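Long-range contact in methyltransferase (Pyrococcus horikoshii, PDB 1IXK), which probably methylates cytidine at carbon 5 in tRNA, using S-adenosyl-L-methionine as the methyl donor: residues I258-L272 / E303-L315. Residues are numbered along the deposited sequence; the frame is centred on the assembly and turned at random.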
# COMPACT_ATOMS: atom_id res chain seq x y z
N ILE A 258 6.52 -2.17 -13.48
CA ILE A 258 7.50 -1.10 -13.29
C ILE A 258 8.51 -1.08 -14.44
O ILE A 258 8.87 -0.01 -14.94
CB ILE A 258 8.22 -1.24 -11.93
CG1 ILE A 258 7.20 -1.16 -10.80
CG2 ILE A 258 9.25 -0.12 -11.75
CD1 ILE A 258 6.31 0.05 -10.88
N GLN A 259 8.97 -2.25 -14.87
CA GLN A 259 9.92 -2.31 -15.98
C GLN A 259 9.25 -1.73 -17.23
O GLN A 259 9.86 -0.98 -18.00
CB GLN A 259 10.36 -3.74 -16.27
CG GLN A 259 11.37 -3.82 -17.41
CD GLN A 259 12.70 -3.17 -17.05
OE1 GLN A 259 13.42 -3.65 -16.19
NE2 GLN A 259 13.02 -2.07 -17.71
N TRP A 260 7.99 -2.08 -17.43
CA TRP A 260 7.24 -1.58 -18.57
C TRP A 260 7.18 -0.06 -18.51
O TRP A 260 7.37 0.62 -19.52
CB TRP A 260 5.83 -2.16 -18.59
CG TRP A 260 4.96 -1.50 -19.61
CD1 TRP A 260 5.07 -1.60 -20.97
CD2 TRP A 260 3.86 -0.62 -19.36
NE1 TRP A 260 4.11 -0.82 -21.59
CE2 TRP A 260 3.36 -0.21 -20.62
CE3 TRP A 260 3.26 -0.12 -18.20
CZ2 TRP A 260 2.28 0.67 -20.75
CZ3 TRP A 260 2.19 0.75 -18.32
CH2 TRP A 260 1.71 1.14 -19.59
N ALA A 261 6.91 0.49 -17.33
CA ALA A 261 6.83 1.94 -17.17
C ALA A 261 8.16 2.61 -17.49
O ALA A 261 8.20 3.65 -18.15
CB ALA A 261 6.40 2.29 -15.75
N LEU A 262 9.25 2.01 -17.02
CA LEU A 262 10.58 2.56 -17.28
C LEU A 262 10.88 2.54 -18.78
O LEU A 262 11.53 3.45 -19.30
CB LEU A 262 11.64 1.76 -16.52
CG LEU A 262 11.67 1.84 -14.99
CD1 LEU A 262 12.61 0.78 -14.44
CD2 LEU A 262 12.11 3.23 -14.55
N ASP A 263 10.41 1.50 -19.47
CA ASP A 263 10.65 1.37 -20.91
C ASP A 263 9.69 2.23 -21.73
O ASP A 263 10.03 2.71 -22.81
CB ASP A 263 10.44 -0.07 -21.40
CG ASP A 263 11.39 -1.06 -20.76
OD1 ASP A 263 12.42 -0.65 -20.21
OD2 ASP A 263 11.08 -2.28 -20.83
N ASN A 264 8.49 2.40 -21.21
CA ASN A 264 7.45 3.13 -21.93
C ASN A 264 7.33 4.63 -21.67
O ASN A 264 6.88 5.37 -22.56
CB ASN A 264 6.11 2.44 -21.67
CG ASN A 264 5.10 2.73 -22.73
OD1 ASN A 264 5.28 2.34 -23.89
ND2 ASN A 264 4.03 3.43 -22.36
N PHE A 265 7.70 5.10 -20.49
CA PHE A 265 7.58 6.52 -20.18
C PHE A 265 8.90 7.17 -19.78
O PHE A 265 9.89 6.50 -19.55
CB PHE A 265 6.56 6.74 -19.06
CG PHE A 265 5.24 6.06 -19.30
CD1 PHE A 265 4.98 4.81 -18.76
CD2 PHE A 265 4.27 6.67 -20.08
CE1 PHE A 265 3.75 4.18 -18.97
CE2 PHE A 265 3.04 6.05 -20.30
CZ PHE A 265 2.78 4.80 -19.75
N ASP A 266 8.88 8.50 -19.68
CA ASP A 266 10.06 9.26 -19.29
C ASP A 266 10.05 9.40 -17.76
O ASP A 266 9.74 10.46 -17.22
CB ASP A 266 10.03 10.63 -19.96
CG ASP A 266 10.00 10.52 -21.47
OD1 ASP A 266 10.99 10.01 -22.04
OD2 ASP A 266 8.99 10.92 -22.09
N VAL A 267 10.40 8.30 -17.09
CA VAL A 267 10.43 8.26 -15.64
C VAL A 267 11.68 7.56 -15.11
O VAL A 267 12.40 6.90 -15.86
CB VAL A 267 9.21 7.49 -15.08
CG1 VAL A 267 7.91 8.15 -15.54
CG2 VAL A 267 9.26 6.03 -15.52
N GLU A 268 11.93 7.72 -13.82
CA GLU A 268 13.07 7.11 -13.16
C GLU A 268 12.60 6.70 -11.76
O GLU A 268 11.67 7.29 -11.22
CB GLU A 268 14.23 8.10 -13.04
CG GLU A 268 13.95 9.26 -12.09
CD GLU A 268 15.00 10.35 -12.16
OE1 GLU A 268 16.01 10.17 -12.88
OE2 GLU A 268 14.83 11.39 -11.50
N LEU A 269 13.24 5.69 -11.18
CA LEU A 269 12.86 5.26 -9.85
C LEU A 269 13.71 5.96 -8.80
O LEU A 269 14.89 6.25 -9.04
CB LEU A 269 13.01 3.75 -9.71
CG LEU A 269 12.15 2.86 -10.61
CD1 LEU A 269 12.38 1.41 -10.23
CD2 LEU A 269 10.68 3.21 -10.46
N LEU A 270 13.12 6.25 -7.65
CA LEU A 270 13.84 6.89 -6.55
C LEU A 270 14.00 5.86 -5.44
O LEU A 270 13.16 4.97 -5.27
CB LEU A 270 13.07 8.11 -6.03
CG LEU A 270 12.79 9.22 -7.06
CD1 LEU A 270 12.01 10.34 -6.40
CD2 LEU A 270 14.10 9.75 -7.63
N PRO A 271 15.10 5.96 -4.67
CA PRO A 271 15.39 5.03 -3.57
C PRO A 271 14.35 5.03 -2.45
O PRO A 271 13.85 6.08 -2.06
CB PRO A 271 16.75 5.50 -3.06
CG PRO A 271 17.37 6.14 -4.26
CD PRO A 271 16.22 6.90 -4.86
N LEU A 272 14.04 3.83 -1.96
CA LEU A 272 13.12 3.65 -0.84
C LEU A 272 13.91 2.88 0.21
O LEU A 272 14.68 1.97 -0.13
CB LEU A 272 11.88 2.86 -1.27
CG LEU A 272 10.90 3.66 -2.12
CD1 LEU A 272 9.79 2.74 -2.63
CD2 LEU A 272 10.31 4.80 -1.30
N GLU A 303 6.00 -9.33 9.01
CA GLU A 303 4.71 -9.45 9.67
C GLU A 303 3.62 -8.63 8.98
O GLU A 303 2.79 -8.00 9.64
CB GLU A 303 4.81 -9.03 11.14
CG GLU A 303 5.78 -9.88 11.96
CD GLU A 303 5.69 -9.59 13.45
OE1 GLU A 303 6.44 -10.24 14.22
OE2 GLU A 303 4.88 -8.73 13.86
N THR A 304 3.64 -8.62 7.66
CA THR A 304 2.66 -7.89 6.86
C THR A 304 2.25 -8.85 5.75
O THR A 304 2.75 -9.97 5.69
CB THR A 304 3.28 -6.64 6.19
OG1 THR A 304 4.29 -7.06 5.26
CG2 THR A 304 3.90 -5.72 7.22
N SER A 305 1.34 -8.41 4.89
CA SER A 305 0.93 -9.25 3.77
C SER A 305 2.06 -9.08 2.75
O SER A 305 2.95 -8.26 2.96
CB SER A 305 -0.37 -8.72 3.15
OG SER A 305 -1.40 -8.61 4.12
N GLY A 306 2.04 -9.86 1.67
CA GLY A 306 3.06 -9.70 0.65
C GLY A 306 2.83 -8.29 0.13
O GLY A 306 1.69 -7.92 -0.14
N PHE A 307 3.89 -7.51 -0.01
CA PHE A 307 3.75 -6.11 -0.42
C PHE A 307 4.85 -5.68 -1.41
O PHE A 307 5.96 -6.19 -1.35
CB PHE A 307 3.81 -5.26 0.85
CG PHE A 307 3.63 -3.79 0.64
CD1 PHE A 307 2.36 -3.24 0.50
CD2 PHE A 307 4.73 -2.94 0.64
CE1 PHE A 307 2.19 -1.86 0.37
CE2 PHE A 307 4.57 -1.57 0.51
CZ PHE A 307 3.30 -1.03 0.37
N PHE A 308 4.52 -4.75 -2.29
CA PHE A 308 5.48 -4.24 -3.28
C PHE A 308 5.25 -2.74 -3.40
O PHE A 308 4.11 -2.29 -3.44
CB PHE A 308 5.24 -4.88 -4.66
CG PHE A 308 6.07 -4.29 -5.76
CD1 PHE A 308 7.40 -4.68 -5.94
CD2 PHE A 308 5.53 -3.34 -6.63
CE1 PHE A 308 8.17 -4.15 -6.97
CE2 PHE A 308 6.30 -2.80 -7.67
CZ PHE A 308 7.63 -3.21 -7.84
N ILE A 309 6.34 -1.98 -3.46
CA ILE A 309 6.20 -0.54 -3.58
C ILE A 309 7.34 0.05 -4.39
O ILE A 309 8.49 -0.36 -4.24
CB ILE A 309 6.17 0.15 -2.19
CG1 ILE A 309 6.00 1.66 -2.37
CG2 ILE A 309 7.45 -0.17 -1.42
CD1 ILE A 309 5.77 2.42 -1.06
N ALA A 310 7.01 1.02 -5.24
CA ALA A 310 8.01 1.70 -6.07
C ALA A 310 7.72 3.19 -6.09
O ALA A 310 6.56 3.60 -6.15
CB ALA A 310 7.99 1.14 -7.48
N LYS A 311 8.78 3.99 -6.04
CA LYS A 311 8.63 5.44 -6.06
C LYS A 311 9.14 5.95 -7.41
O LYS A 311 10.33 5.84 -7.72
CB LYS A 311 9.41 6.07 -4.91
CG LYS A 311 9.22 7.56 -4.78
CD LYS A 311 9.72 8.03 -3.42
CE LYS A 311 9.57 9.53 -3.26
NZ LYS A 311 9.72 9.93 -1.83
N ILE A 312 8.23 6.52 -8.18
CA ILE A 312 8.55 6.99 -9.53
C ILE A 312 8.57 8.51 -9.68
O ILE A 312 7.66 9.20 -9.23
CB ILE A 312 7.51 6.42 -10.52
CG1 ILE A 312 7.49 4.89 -10.42
CG2 ILE A 312 7.81 6.88 -11.93
CD1 ILE A 312 6.37 4.23 -11.23
N ARG A 313 9.62 9.03 -10.32
CA ARG A 313 9.72 10.46 -10.58
C ARG A 313 9.59 10.67 -12.10
O ARG A 313 10.24 9.99 -12.88
CB ARG A 313 11.06 11.03 -10.10
CG ARG A 313 11.19 12.53 -10.37
CD ARG A 313 12.49 13.13 -9.83
NE ARG A 313 12.59 14.53 -10.24
CZ ARG A 313 13.18 14.96 -11.35
NH1 ARG A 313 13.75 14.10 -12.18
NH2 ARG A 313 13.16 16.24 -11.66
N LYS A 314 8.73 11.61 -12.51
CA LYS A 314 8.53 11.89 -13.92
C LYS A 314 9.60 12.87 -14.38
O LYS A 314 9.81 13.90 -13.75
CB LYS A 314 7.13 12.47 -14.16
CG LYS A 314 6.77 12.72 -15.62
CD LYS A 314 5.29 13.09 -15.74
CE LYS A 314 4.88 13.40 -17.18
NZ LYS A 314 3.42 13.73 -17.28
N LEU A 315 10.27 12.54 -15.47
CA LEU A 315 11.35 13.36 -16.02
C LEU A 315 10.87 14.54 -16.85
O LEU A 315 11.33 15.67 -16.58
CB LEU A 315 12.27 12.48 -16.87
CG LEU A 315 13.24 11.54 -16.13
CD1 LEU A 315 12.58 10.93 -14.90
CD2 LEU A 315 13.70 10.47 -17.09
OXT LEU A 315 10.06 14.33 -17.78
O HOH W 1 11.45 3.03 -5.78
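Glu268 and Arg313 form the hydrogen-bonded pair at the heart of an antiparallel ladder between strands 267-270 and 307-314, in the class I methyltransferase (Rossmann-like) domain. Strand 307-314, which also runs antiparallel to 240-246, is the reversed strand expected in this fold, and 267-270 follows helix 255-264 after a short turn centred on Asp266. Arg313 N gives a nearly straight bond to Glu268 O (2.8 Å, 178°), while Glu268 N bonds back to Arg313 O. Beyond the last bridge, Leu315 N donates to Asp266 O. At the other end Leu270 N reaches Lys311 O, but between Lys311 N and Leu270 O a water, accepting from the first and donating to the second, stands in for the direct return bond.

The same pair is joined by a salt bridge. The two side chains run side by side, and NH1 of Arg313 meets OE2 of Glu268 at 3.0 Å from above the carboxylate plane, with the two flat groups 42° apart. Glu268 CG sits between its own N and carbonyl carbon (chi1 68°), which brings the carboxylate over to Arg313; CG also touches Leu315 CD1 at 3.5 Å. Shortening Glu268 to an alanine is likely to leave the Arg313 guanidinium without this carboxylate and to take away the CG contact with Leu315 CD1.

Apolar contacts cover the sheet face that carries Val267, Leu269 and Ile312, beneath the helix. Ile312 splits its branches: CG2 presses on Val267 CB (3.5 Å), CG1 on Leu269 CD2 and CD1 on Ile258 CD1. On the reverse face Leu270 lies against Arg313 CB, and Leu272 CD2 packs along Lys311, whose NZ continues to the carbonyl of Ala113. Nearer the predicted nucleophile Cys247, Ile258 CG1 meets the edge of the Phe308 ring, 3.6 Å from CZ.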